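Local structure of tail spike protein (Acinetobacter phage vB_AbaP_AS12, 6EU4) at residues V16-V21 and G35-V40; I62-R67 and G79-I84; R162-K167 and A179-G184; K316-N321 and F337-G342; F373-N378 and G411-E416. The protein probably serves as the trimeric host-recognition spike of the phage tail, binding and perhaps degrading the capsular polysaccharide of Acinetobacter baumannii. All blocks are in the same frame, centred on the assembly; numbering follows the deposited sequence. Where two conformers were deposited one is given.

Contact 1. Residues V16-V21 and G35-V40; sequences VDVKIV and GMVAYV
Val18 lays CG1 over the backbone of 35-40, 3.8 Å from Tyr39 N. The same methyl meets Tyr39 CB. Val18 CG1 also lies 4.2 Å from Val37 CG1. It stands anti to the backbone N (chi1 179°), which turns it toward this strand. On the face that carries Lys19, Ala38 and Val21, the packing comes from Val21. Its CG2 rests 3.8 Å from Ala38 CB, and its CB faces CG2 of Val40. The two strands are parallel neighbours, with Lys19 opposite Ala38 and Val21 opposite Val40. They form one edge of a small mixed sheet near the N terminus, with 19-21 outermost within the chain. The bonds alternate as in a parallel pair. Lys19 N gives a nearly straight bond to Val37 O, 3.1 Å long. Lys19 O takes the N-H of Tyr39 at 2.8 Å, so Lys19 binds both neighbours of Ala38. Val21 N then reaches Tyr39 O at 2.9 Å. The short strand axes are twisted by 37°. Tyr39 sits opposite Ile20, but its ring runs away from 16-21. There it meets His60 of its own chain edge-to-face and stacks on His60 of the third subunit, with a zinc ion about 4 Å from its side chain. Val18 also packs on Val18 of the third subunit, and Ile20 of the second subunit packs on Val18 and Val37.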
# COMPACT_ATOMS: atom_id res chain seq x y z
N VAL A 16 64.24 -11.83 -6.45
CA VAL A 16 63.99 -10.49 -5.92
C VAL A 16 62.74 -10.48 -5.04
O VAL A 16 61.68 -10.99 -5.42
CB VAL A 16 63.88 -9.45 -7.05
CG1 VAL A 16 62.61 -9.68 -7.87
CG2 VAL A 16 63.91 -8.04 -6.47
N ASP A 17 62.86 -9.86 -3.87
CA ASP A 17 61.86 -9.94 -2.82
C ASP A 17 61.06 -8.65 -2.73
O ASP A 17 61.43 -7.62 -3.30
CB ASP A 17 62.53 -10.22 -1.47
CG ASP A 17 63.34 -11.50 -1.48
OD1 ASP A 17 63.23 -12.28 -2.45
OD2 ASP A 17 64.11 -11.71 -0.51
N VAL A 18 59.95 -8.71 -1.99
CA VAL A 18 59.15 -7.53 -1.70
C VAL A 18 59.85 -6.72 -0.62
O VAL A 18 60.15 -7.24 0.47
CB VAL A 18 57.73 -7.93 -1.26
CG1 VAL A 18 56.92 -6.69 -0.93
CG2 VAL A 18 57.05 -8.76 -2.33
N LYS A 19 60.11 -5.44 -0.91
CA LYS A 19 60.81 -4.55 0.01
C LYS A 19 59.81 -3.84 0.92
O LYS A 19 58.75 -3.41 0.46
CB LYS A 19 61.61 -3.50 -0.77
CG LYS A 19 62.22 -2.41 0.13
CD LYS A 19 63.16 -1.48 -0.64
CE LYS A 19 64.05 -0.66 0.29
NZ LYS A 19 64.73 -1.48 1.35
N ILE A 20 60.16 -3.72 2.20
CA ILE A 20 59.33 -3.04 3.18
C ILE A 20 59.64 -1.55 3.17
O ILE A 20 60.80 -1.14 3.12
CB ILE A 20 59.55 -3.62 4.59
CG1 ILE A 20 59.10 -5.08 4.67
CG2 ILE A 20 58.81 -2.79 5.64
CD1 ILE A 20 59.66 -5.79 5.91
N VAL A 21 58.59 -0.74 3.25
CA VAL A 21 58.69 0.71 3.34
C VAL A 21 57.80 1.16 4.49
O VAL A 21 56.67 0.67 4.62
CB VAL A 21 58.27 1.37 2.01
CG1 VAL A 21 58.23 2.90 2.13
CG2 VAL A 21 59.21 0.93 0.88
N GLY A 35 59.52 -1.76 -12.06
CA GLY A 35 58.81 -2.98 -11.73
C GLY A 35 59.05 -3.52 -10.33
O GLY A 35 58.50 -4.58 -10.01
N MSE A 36 59.85 -2.86 -9.51
CA MSE A 36 60.08 -3.26 -8.12
C MSE A 36 58.76 -3.24 -7.33
O MSE A 36 57.90 -2.41 -7.58
CB MSE A 36 61.11 -2.32 -7.49
CG MSE A 36 61.48 -2.59 -6.03
SE MSE A 36 63.03 -1.52 -5.44
CE MSE A 36 64.42 -2.39 -6.49
N VAL A 37 58.62 -4.15 -6.36
CA VAL A 37 57.42 -4.23 -5.52
C VAL A 37 57.81 -3.90 -4.08
O VAL A 37 58.77 -4.48 -3.54
CB VAL A 37 56.75 -5.61 -5.58
CG1 VAL A 37 55.48 -5.62 -4.73
CG2 VAL A 37 56.46 -6.03 -7.02
N ALA A 38 57.06 -2.99 -3.47
CA ALA A 38 57.23 -2.62 -2.07
C ALA A 38 55.93 -2.84 -1.32
O ALA A 38 54.84 -2.75 -1.90
CB ALA A 38 57.66 -1.16 -1.93
N TYR A 39 56.05 -3.11 -0.03
CA TYR A 39 54.92 -3.15 0.89
C TYR A 39 55.04 -1.97 1.85
O TYR A 39 56.02 -1.88 2.60
CB TYR A 39 54.88 -4.46 1.67
CG TYR A 39 53.70 -4.54 2.61
CD1 TYR A 39 52.44 -4.90 2.14
CD2 TYR A 39 53.83 -4.25 3.96
CE1 TYR A 39 51.34 -4.96 3.00
CE2 TYR A 39 52.76 -4.33 4.82
CZ TYR A 39 51.51 -4.68 4.33
OH TYR A 39 50.45 -4.74 5.19
N VAL A 40 54.06 -1.07 1.81
CA VAL A 40 54.05 0.10 2.69
C VAL A 40 53.23 -0.24 3.93
O VAL A 40 52.06 -0.63 3.83
CB VAL A 40 53.48 1.33 1.96
CG1 VAL A 40 53.45 2.54 2.90
CG2 VAL A 40 54.31 1.65 0.72

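Contact 2. Residues I62-R67 and G79-I84; sequences IYVASR and GWVLQI
Tyr63 sets CB over one face of the Trp80 indole. CB is 3.5 Å from the centroid of the six-membered ring of Trp80, almost on the ring normal, which makes a CH-pi contact. CG of Tyr63 is anti to the backbone N (chi1 -175°), and this carries the phenol along the indole toward its pyrrole side. Tyr63 CD1 comes 3.5 Å from Trp80 NE1. The ring planes are inclined at 40°, an oblique meeting. On the other face of the strands, the side of Ile62 and Val81, Val64 CG2 meets Val81 CG2 at 3.6 Å. The Arg67 side chain, bent at chi3, crosses Val81 at about a right angle, with NH1 near Val81 CG2. The polar end of Arg67 is held by a salt bridge to Glu70. The bend of Gln83 at chi2 (-68°) lays its amide beside Ile62 CD1, and the two side chains cross obliquely. Gln83 NE2 is hydrogen-bonded to Tyr39 OH of the second subunit. The backbone fixes the register. Ile62 N bonds Val81 O at 3.0 Å, and Val81 N returns a bond to Ile62 O at 2.9 Å. Val64 N adds a third, to Gly79 O, at 2.8 Å. Ile62 and Val81 are thus a hydrogen-bonded pair. Tyr63 and Trp80 are a cross-strand aromatic pair at a non-hydrogen-bonded position of the antiparallel strands 59-63 and 80-82 in the small N-terminal mixed sheet.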
# COMPACT_ATOMS: atom_id res chain seq x y z
N ILE A 62 53.92 -0.88 -6.79
CA ILE A 62 54.83 -1.30 -7.84
C ILE A 62 55.39 -0.06 -8.51
O ILE A 62 54.63 0.83 -8.92
CB ILE A 62 54.13 -2.20 -8.88
CG1 ILE A 62 53.54 -3.43 -8.19
CG2 ILE A 62 55.11 -2.60 -9.97
CD1 ILE A 62 52.69 -4.31 -9.11
N TYR A 63 56.70 -0.01 -8.64
CA TYR A 63 57.35 1.15 -9.23
C TYR A 63 57.19 1.16 -10.75
O TYR A 63 57.51 0.18 -11.42
CB TYR A 63 58.83 1.17 -8.85
CG TYR A 63 59.54 2.40 -9.33
CD1 TYR A 63 59.12 3.66 -8.93
CD2 TYR A 63 60.64 2.31 -10.18
CE1 TYR A 63 59.76 4.80 -9.36
CE2 TYR A 63 61.29 3.45 -10.62
CZ TYR A 63 60.84 4.69 -10.20
OH TYR A 63 61.47 5.82 -10.63
N VAL A 64 56.66 2.26 -11.28
CA VAL A 64 56.50 2.46 -12.71
C VAL A 64 57.42 3.62 -13.10
O VAL A 64 57.06 4.79 -12.97
CB VAL A 64 55.05 2.76 -13.09
CG1 VAL A 64 54.92 2.96 -14.60
CG2 VAL A 64 54.13 1.64 -12.63
N ALA A 65 58.61 3.28 -13.62
CA ALA A 65 59.67 4.27 -13.82
C ALA A 65 59.21 5.42 -14.71
O ALA A 65 59.61 6.57 -14.50
CB ALA A 65 60.91 3.61 -14.41
N SER A 66 58.41 5.13 -15.73
CA SER A 66 57.96 6.18 -16.64
C SER A 66 57.05 7.19 -15.96
O SER A 66 56.73 8.22 -16.57
CB SER A 66 57.22 5.55 -17.83
OG SER A 66 56.03 4.92 -17.41
N ARG A 67 56.60 6.92 -14.73
CA ARG A 67 55.76 7.86 -13.99
C ARG A 67 56.46 8.37 -12.74
O ARG A 67 55.80 8.86 -11.81
CB ARG A 67 54.44 7.18 -13.63
CG ARG A 67 53.67 6.70 -14.86
CD ARG A 67 52.34 6.10 -14.47
NE ARG A 67 51.52 7.08 -13.77
CZ ARG A 67 50.41 6.78 -13.10
NH1 ARG A 67 49.98 5.53 -13.05
NH2 ARG A 67 49.72 7.74 -12.48
N GLY A 79 55.94 7.59 -8.80
CA GLY A 79 56.01 6.44 -9.66
C GLY A 79 55.54 5.14 -9.03
O GLY A 79 55.35 4.16 -9.75
N TRP A 80 55.35 5.11 -7.71
CA TRP A 80 54.94 3.91 -7.00
C TRP A 80 53.41 3.81 -7.05
O TRP A 80 52.71 4.59 -6.40
CB TRP A 80 55.46 3.93 -5.57
CG TRP A 80 56.94 3.74 -5.50
CD1 TRP A 80 57.89 4.72 -5.52
CD2 TRP A 80 57.65 2.50 -5.41
NE1 TRP A 80 59.14 4.17 -5.44
CE2 TRP A 80 59.02 2.81 -5.37
CE3 TRP A 80 57.25 1.16 -5.35
CZ2 TRP A 80 60.01 1.82 -5.29
CZ3 TRP A 80 58.24 0.18 -5.27
CH2 TRP A 80 59.60 0.52 -5.23
N VAL A 81 52.91 2.84 -7.80
CA VAL A 81 51.48 2.71 -8.06
C VAL A 81 50.85 1.78 -7.03
O VAL A 81 51.34 0.67 -6.78
CB VAL A 81 51.23 2.21 -9.49
CG1 VAL A 81 49.74 1.99 -9.73
CG2 VAL A 81 51.77 3.23 -10.48
N LEU A 82 49.73 2.22 -6.46
CA LEU A 82 49.05 1.44 -5.43
C LEU A 82 48.39 0.20 -6.02
O LEU A 82 47.66 0.28 -7.01
CB LEU A 82 48.01 2.30 -4.73
CG LEU A 82 47.26 1.62 -3.58
CD1 LEU A 82 48.23 1.18 -2.48
CD2 LEU A 82 46.21 2.57 -3.03
N GLN A 83 48.63 -0.95 -5.40
CA GLN A 83 48.00 -2.20 -5.81
C GLN A 83 46.66 -2.30 -5.09
O GLN A 83 46.62 -2.49 -3.88
CB GLN A 83 48.90 -3.38 -5.48
CG GLN A 83 50.16 -3.43 -6.30
CD GLN A 83 49.85 -3.71 -7.75
OE1 GLN A 83 49.65 -2.79 -8.54
NE2 GLN A 83 49.79 -5.00 -8.10
N ILE A 84 45.57 -2.16 -5.83
CA ILE A 84 44.23 -2.15 -5.25
C ILE A 84 43.64 -3.55 -5.38
O ILE A 84 43.69 -4.16 -6.45
CB ILE A 84 43.34 -1.12 -5.95
CG1 ILE A 84 43.97 0.27 -5.86
CG2 ILE A 84 41.93 -1.13 -5.35
CD1 ILE A 84 43.26 1.29 -6.70

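Contact 3. Residues R162-K167 and A179-G184; sequences RTINGK and AIPRVG
The chain turns back at Ile164-Lys167 in a type I' turn, while 179-184 runs past as irregular loop, with the nearest alpha carbons, Ile164 CA and Gly184 CA, still 7.8 Å apart. No backbone-to-backbone bond links the two segments; the contact is made by side chains, chiefly Arg162. Its CG is anti to the backbone N (chi1 174°) and the chain stays extended to NE, so the guanidinium arrives among the carbonyls of the loop. NH1 of Arg162 gives Pro181 O a nearly straight bond of 2.7 Å (172°), with the oxygen in the guanidinium plane. NH2 of Arg162 binds Arg182 O at 2.8 Å. This second bond is bent (139° at the hydrogen), and the donor stands above the plane of that carbonyl. NH2 also donates to a water, 2.8 Å away, which takes a weak bond from Gly184 N. Two successive carbonyls and a water thus fix the rotation of the flat group. Its two faces are covered by aliphatic groups. Ile164 CD1 lies 3.7 Å above the centre of one face, and Val183 CG1 sits over the opposite face. Ile180 CG2 approaches at the edge, 3.7 Å from Arg162 NH1. Ile164 CD1 also touches Pro181 CG at 4.2 Å. Arg182 turns away and forms a salt bridge with Asp146 of the second subunit. Here a tight two-residue beta hairpin, 161-164 with 167-170, is tied by an arginine to the loop after strand 175-179, as an excursion from the stacked parallel strands of a beta-helix.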
# COMPACT_ATOMS: atom_id res chain seq x y z
N ARG A 162 28.18 26.52 -13.72
CA ARG A 162 28.22 25.54 -14.79
C ARG A 162 26.85 25.40 -15.44
O ARG A 162 25.84 25.24 -14.74
CB ARG A 162 28.69 24.19 -14.24
CG ARG A 162 28.65 23.07 -15.22
CD ARG A 162 28.96 21.74 -14.53
NE ARG A 162 28.49 20.62 -15.32
CZ ARG A 162 28.45 19.35 -14.90
NH1 ARG A 162 28.87 19.04 -13.69
NH2 ARG A 162 27.99 18.40 -15.70
N THR A 163 26.81 25.42 -16.77
CA THR A 163 25.56 25.25 -17.51
C THR A 163 25.32 23.76 -17.73
O THR A 163 26.15 23.07 -18.32
CB THR A 163 25.59 25.98 -18.85
OG1 THR A 163 25.72 27.38 -18.60
CG2 THR A 163 24.31 25.72 -19.65
N ILE A 164 24.16 23.30 -17.27
CA ILE A 164 23.72 21.92 -17.41
C ILE A 164 22.34 21.95 -18.06
O ILE A 164 21.41 22.55 -17.51
CB ILE A 164 23.65 21.21 -16.05
CG1 ILE A 164 24.99 21.29 -15.32
CG2 ILE A 164 23.22 19.76 -16.26
CD1 ILE A 164 24.98 20.64 -13.91
N ASN A 165 22.22 21.33 -19.23
CA ASN A 165 20.94 21.27 -19.93
C ASN A 165 20.29 22.66 -19.99
O ASN A 165 19.11 22.84 -19.68
CB ASN A 165 20.01 20.26 -19.26
CG ASN A 165 18.75 19.98 -20.06
OD1 ASN A 165 18.71 20.16 -21.27
ND2 ASN A 165 17.70 19.51 -19.37
N GLY A 166 21.09 23.66 -20.36
CA GLY A 166 20.61 25.01 -20.57
C GLY A 166 20.43 25.87 -19.34
O GLY A 166 20.06 27.05 -19.48
N LYS A 167 20.71 25.35 -18.15
CA LYS A 167 20.50 26.07 -16.89
C LYS A 167 21.82 26.25 -16.16
O LYS A 167 22.61 25.30 -16.04
CB LYS A 167 19.50 25.34 -15.97
CG LYS A 167 18.16 25.05 -16.62
CD LYS A 167 17.44 26.32 -16.99
CE LYS A 167 16.02 26.03 -17.47
NZ LYS A 167 15.31 27.32 -17.68
N ALA A 179 26.24 16.06 -4.43
CA ALA A 179 26.16 15.24 -5.64
C ALA A 179 26.24 16.16 -6.85
O ALA A 179 25.47 17.12 -6.96
CB ALA A 179 24.84 14.46 -5.67
N ILE A 180 27.18 15.88 -7.75
CA ILE A 180 27.42 16.70 -8.94
C ILE A 180 27.45 15.82 -10.18
O ILE A 180 28.22 14.85 -10.23
CB ILE A 180 28.74 17.49 -8.81
CG1 ILE A 180 28.76 18.31 -7.52
CG2 ILE A 180 28.98 18.35 -10.06
CD1 ILE A 180 30.04 19.19 -7.31
N PRO A 181 26.71 16.13 -11.25
CA PRO A 181 26.79 15.29 -12.45
C PRO A 181 28.18 15.35 -13.08
O PRO A 181 28.87 16.37 -13.04
CB PRO A 181 25.74 15.89 -13.40
CG PRO A 181 24.83 16.69 -12.50
CD PRO A 181 25.72 17.21 -11.41
N ARG A 182 28.57 14.23 -13.68
CA ARG A 182 29.73 14.24 -14.57
C ARG A 182 29.54 15.29 -15.66
O ARG A 182 28.42 15.63 -16.05
CB ARG A 182 29.93 12.88 -15.22
CG ARG A 182 30.27 11.74 -14.28
CD ARG A 182 30.24 10.41 -15.09
NE ARG A 182 30.79 9.29 -14.35
CZ ARG A 182 30.81 8.03 -14.79
NH1 ARG A 182 30.28 7.72 -15.97
NH2 ARG A 182 31.36 7.08 -14.05
N VAL A 183 30.66 15.82 -16.16
CA VAL A 183 30.59 16.78 -17.26
C VAL A 183 29.97 16.11 -18.47
O VAL A 183 30.32 14.98 -18.82
CB VAL A 183 31.99 17.34 -17.58
CG1 VAL A 183 32.50 18.15 -16.40
CG2 VAL A 183 32.97 16.22 -17.92
N GLY A 184 28.99 16.78 -19.08
CA GLY A 184 28.22 16.21 -20.17
C GLY A 184 26.93 15.54 -19.76
O GLY A 184 26.06 15.31 -20.62
O HOH W 1 26.63 18.54 -18.12

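Contact 4. Residues K316-N321 and F337-G342; sequences KIVYSN and FLYAEG
A chi1 of 175° puts CG2 of Val318 anti to the carbonyl carbon, beside the backbone N, where it meets the edge of the Tyr339 ring at CE2, 4.2 Å away. Tyr339 has CG anti to its backbone N (chi1 177°). Its ring thereby lies beside the Lys316 side chain, pointing the same way, with CD2 of Tyr339 4.0 Å from Lys316 CG. Tyr319, with positive phi, has CG anti to its carbonyl carbon (chi1 -65°), which lays CD1 and CE1 beside Gly342. Glu341 is fully extended and joins the two phenols. Its OE1 accepts Tyr339 OH at 2.7 Å, from above the carboxylate plane. Its OE2 takes a water at 2.6 Å, and that water also bonds Tyr319 OH. Two partners thus hold the carboxylate. On the other face of the strands, Ile317 CD1 meets Leu338 CD1 at 3.6 Å. The backbones run parallel and in register. Ile317 N bonds Tyr339 O at 2.8 Å, Glu341 N bonds Ile317 O at 3.1 Å, and Tyr319 N bonds Glu341 O at 2.8 Å. Ser320 OG turns back to Val318 O as the chain leaves the strand. These are successive rungs of a parallel beta-helix. Strand 311-318 pairs on its far side with 284-304, and strand 336-341 pairs with 371-376, whose Cys374 and Val376 pack on Tyr339.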
# COMPACT_ATOMS: atom_id res chain seq x y z
N LYS A 316 4.61 19.28 3.84
CA LYS A 316 4.22 20.24 2.83
C LYS A 316 4.37 19.53 1.49
O LYS A 316 5.48 19.15 1.11
CB LYS A 316 5.07 21.50 2.89
CG LYS A 316 4.74 22.47 1.77
CD LYS A 316 5.59 23.74 1.83
CE LYS A 316 5.23 24.70 0.74
NZ LYS A 316 6.07 25.95 0.84
N ILE A 317 3.24 19.33 0.79
CA ILE A 317 3.21 18.50 -0.42
C ILE A 317 2.53 19.28 -1.52
O ILE A 317 1.31 19.51 -1.47
CB ILE A 317 2.52 17.15 -0.16
CG1 ILE A 317 3.21 16.46 1.02
CG2 ILE A 317 2.60 16.28 -1.41
CD1 ILE A 317 2.74 15.04 1.32
N VAL A 318 3.31 19.70 -2.51
CA VAL A 318 2.87 20.61 -3.55
C VAL A 318 3.07 19.94 -4.91
O VAL A 318 4.16 19.45 -5.21
CB VAL A 318 3.63 21.94 -3.46
CG1 VAL A 318 3.27 22.85 -4.59
CG2 VAL A 318 3.32 22.61 -2.10
N TYR A 319 2.01 19.94 -5.72
CA TYR A 319 2.00 19.35 -7.06
C TYR A 319 2.70 17.98 -7.11
O TYR A 319 3.53 17.70 -7.98
CB TYR A 319 2.61 20.31 -8.07
CG TYR A 319 1.78 21.57 -8.22
CD1 TYR A 319 0.46 21.51 -8.63
CD2 TYR A 319 2.34 22.82 -7.99
CE1 TYR A 319 -0.31 22.67 -8.76
CE2 TYR A 319 1.60 23.97 -8.13
CZ TYR A 319 0.27 23.89 -8.50
OH TYR A 319 -0.48 25.05 -8.65
N SER A 320 2.29 17.10 -6.20
CA SER A 320 2.90 15.80 -6.00
C SER A 320 1.82 14.74 -5.91
O SER A 320 0.65 15.05 -5.70
CB SER A 320 3.74 15.76 -4.71
OG SER A 320 4.74 16.76 -4.71
N ASN A 321 2.21 13.47 -6.02
CA ASN A 321 1.30 12.39 -5.64
C ASN A 321 2.09 11.36 -4.83
O ASN A 321 3.11 10.84 -5.29
CB ASN A 321 0.56 11.79 -6.85
CG ASN A 321 1.41 10.89 -7.75
OD1 ASN A 321 2.31 11.34 -8.46
ND2 ASN A 321 1.03 9.61 -7.79
N PHE A 337 -0.86 19.54 9.90
CA PHE A 337 -0.28 18.22 9.78
C PHE A 337 0.16 17.99 8.34
O PHE A 337 1.33 17.70 8.08
CB PHE A 337 -1.28 17.16 10.25
CG PHE A 337 -0.84 15.73 10.08
CD1 PHE A 337 -0.17 15.07 11.10
CD2 PHE A 337 -1.18 15.03 8.94
CE1 PHE A 337 0.20 13.75 10.97
CE2 PHE A 337 -0.81 13.71 8.77
CZ PHE A 337 -0.13 13.06 9.79
N LEU A 338 -0.76 18.18 7.40
CA LEU A 338 -0.50 18.08 5.98
C LEU A 338 -1.00 19.35 5.33
O LEU A 338 -2.18 19.72 5.48
CB LEU A 338 -1.20 16.88 5.36
CG LEU A 338 -1.20 16.84 3.82
CD1 LEU A 338 0.21 16.74 3.27
CD2 LEU A 338 -2.06 15.66 3.36
N TYR A 339 -0.11 20.04 4.63
CA TYR A 339 -0.48 21.05 3.65
C TYR A 339 -0.37 20.41 2.27
O TYR A 339 0.72 20.00 1.86
CB TYR A 339 0.43 22.27 3.76
CG TYR A 339 0.12 23.30 2.71
CD1 TYR A 339 -0.87 24.24 2.92
CD2 TYR A 339 0.79 23.31 1.48
CE1 TYR A 339 -1.18 25.20 1.95
CE2 TYR A 339 0.49 24.26 0.51
CZ TYR A 339 -0.51 25.19 0.75
OH TYR A 339 -0.83 26.13 -0.21
N ALA A 340 -1.49 20.33 1.55
CA ALA A 340 -1.54 19.71 0.23
C ALA A 340 -2.10 20.73 -0.75
O ALA A 340 -3.22 21.22 -0.57
CB ALA A 340 -2.42 18.45 0.22
N GLU A 341 -1.32 21.03 -1.79
CA GLU A 341 -1.68 21.99 -2.81
C GLU A 341 -1.44 21.32 -4.16
O GLU A 341 -0.31 20.94 -4.47
CB GLU A 341 -0.85 23.28 -2.68
CG GLU A 341 -1.13 24.30 -3.77
CD GLU A 341 -0.28 25.55 -3.66
OE1 GLU A 341 0.37 25.78 -2.61
OE2 GLU A 341 -0.27 26.30 -4.66
N GLY A 342 -2.50 21.13 -4.93
CA GLY A 342 -2.39 20.41 -6.19
C GLY A 342 -1.82 19.01 -6.08
O GLY A 342 -1.18 18.54 -7.03
O HOH W 2 -2.23 26.52 -6.36

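Contact 5. Residues F373-N378 and G411-E416; sequences FCVVSN and GGSVFE
Phe373 has CG anti to its carbonyl carbon (chi1 -63°), which puts CB and CG against the Phe415 ring, with Phe373 CB 3.8 Å from Phe415 CE1. The two rings are inclined at 36°, an oblique meeting with centroids 5.6 Å apart. Two residues on, Val375 divides its methyls between two partners. Its CG1 touches Ser413 CB at 3.8 Å, and its CG2 reaches Phe415 CD1 at 4.1 Å. Val376 points away from 411-416, but its backbone carbonyl carbon passes close to Ser413 OG. That hydroxyl has its bonds just outside, with Glu410 O and Ser379 N. Ser377 brings its CA near Gly411 O. At Asn378 the backbone is in a positive-phi turn, and its N bonds the same oxygen, Gly411 O, at 2.8 Å. The bond is bent (136° at the hydrogen), and the donor stands above the carbonyl plane. Asn378 OD1 accepts a hydrogen bond from a water at 2.9 Å, which also donates to Gly412 O at 3.0 Å. Within the parallel beta-helix, the contact joins the turn after strand 371-376 to the turn before 414-417. Its chemistry is split. Buried phenyl and valine groups pack at the Phe373 end. At Asn378 one bent backbone bond and a water bridge link the two segments, and the Ser413 hydroxyl adds a link to Ser379, consistent with turns partly open to solvent.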
# COMPACT_ATOMS: atom_id res chain seq x y z
N PHE A 373 -5.51 19.14 8.16
CA PHE A 373 -5.40 18.84 6.73
C PHE A 373 -5.86 20.07 5.99
O PHE A 373 -7.05 20.39 5.99
CB PHE A 373 -6.22 17.60 6.36
CG PHE A 373 -5.75 16.37 7.05
CD1 PHE A 373 -4.70 15.62 6.51
CD2 PHE A 373 -6.29 15.98 8.27
CE1 PHE A 373 -4.22 14.50 7.17
CE2 PHE A 373 -5.81 14.85 8.92
CZ PHE A 373 -4.77 14.12 8.37
N CYS A 374 -4.91 20.80 5.41
CA CYS A 374 -5.19 21.98 4.60
C CYS A 374 -5.11 21.52 3.15
O CYS A 374 -4.02 21.29 2.62
CB CYS A 374 -4.20 23.09 4.92
SG CYS A 374 -4.52 24.62 4.03
N VAL A 375 -6.27 21.35 2.51
CA VAL A 375 -6.41 20.59 1.27
C VAL A 375 -6.90 21.56 0.21
O VAL A 375 -8.11 21.85 0.13
CB VAL A 375 -7.38 19.41 1.45
CG1 VAL A 375 -7.42 18.53 0.21
CG2 VAL A 375 -6.99 18.57 2.65
N VAL A 376 -5.99 22.07 -0.63
CA VAL A 376 -6.28 23.20 -1.49
C VAL A 376 -5.84 22.94 -2.94
O VAL A 376 -5.00 22.09 -3.22
CB VAL A 376 -5.61 24.49 -0.95
CG1 VAL A 376 -5.98 24.69 0.51
CG2 VAL A 376 -4.07 24.46 -1.14
N SER A 377 -6.45 23.70 -3.85
CA SER A 377 -6.05 23.76 -5.27
C SER A 377 -6.03 22.38 -5.93
O SER A 377 -4.99 21.86 -6.34
CB SER A 377 -4.68 24.43 -5.40
OG SER A 377 -4.73 25.76 -4.94
N ASN A 378 -7.22 21.79 -6.05
CA ASN A 378 -7.39 20.53 -6.78
C ASN A 378 -6.57 19.39 -6.17
O ASN A 378 -6.09 18.49 -6.87
CB ASN A 378 -7.05 20.70 -8.25
CG ASN A 378 -8.06 21.55 -8.97
OD1 ASN A 378 -9.26 21.26 -8.92
ND2 ASN A 378 -7.60 22.62 -9.60
N GLY A 411 -11.07 24.95 -3.44
CA GLY A 411 -10.49 25.08 -4.77
C GLY A 411 -10.50 23.81 -5.60
O GLY A 411 -9.49 23.47 -6.24
N GLY A 412 -11.63 23.11 -5.64
CA GLY A 412 -11.77 21.89 -6.41
C GLY A 412 -11.22 20.65 -5.74
O GLY A 412 -11.23 19.58 -6.36
N SER A 413 -10.74 20.76 -4.50
CA SER A 413 -10.14 19.63 -3.80
C SER A 413 -11.20 18.64 -3.31
O SER A 413 -12.39 18.95 -3.24
CB SER A 413 -9.33 20.11 -2.62
OG SER A 413 -8.24 20.91 -3.06
N VAL A 414 -10.74 17.45 -2.96
CA VAL A 414 -11.57 16.42 -2.34
C VAL A 414 -10.82 15.86 -1.15
O VAL A 414 -9.60 15.66 -1.21
CB VAL A 414 -11.98 15.33 -3.35
CG1 VAL A 414 -10.77 14.62 -3.91
CG2 VAL A 414 -12.94 14.35 -2.70
N PHE A 415 -11.55 15.63 -0.06
CA PHE A 415 -11.03 15.12 1.20
C PHE A 415 -11.91 13.95 1.62
O PHE A 415 -13.14 14.09 1.67
CB PHE A 415 -11.05 16.22 2.27
CG PHE A 415 -10.53 15.79 3.62
CD1 PHE A 415 -9.22 15.35 3.78
CD2 PHE A 415 -11.34 15.87 4.74
CE1 PHE A 415 -8.73 15.00 5.04
CE2 PHE A 415 -10.86 15.52 5.99
CZ PHE A 415 -9.56 15.07 6.14
N GLU A 416 -11.29 12.81 1.91
CA GLU A 416 -12.01 11.58 2.22
C GLU A 416 -11.51 11.03 3.55
O GLU A 416 -10.30 10.95 3.77
CB GLU A 416 -11.82 10.54 1.09
CG GLU A 416 -12.37 11.02 -0.27
CD GLU A 416 -11.85 10.22 -1.49
OE1 GLU A 416 -10.71 9.71 -1.47
OE2 GLU A 416 -12.58 10.13 -2.48
O HOH W 3 -11.26 19.22 -9.29

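How the contacts relate
From the N terminus, contact 1 closes a loop of 13 residues and contact 2 one of 11. They touch: Gly35 and Met36 pair with Tyr63, which puts strands 37-40 and 59-63 side by side in one small sheet. Contact 3 closes 11 residues, with its centre about 34 Å from that of contact 2. Contacts 4 and 5 close 15 and 32 residues in the middle of the chain. They also touch, through backbone pairing of Ala340 with Cys374 and Val376 and through Phe337 on Phe373. All five lie in series; none nests or crosses. Contacts 1 and 2 belong to the N-terminal sheet, 4 and 5 to the parallel beta-helix; contact 3 ties a projecting hairpin to the loop after 175-179.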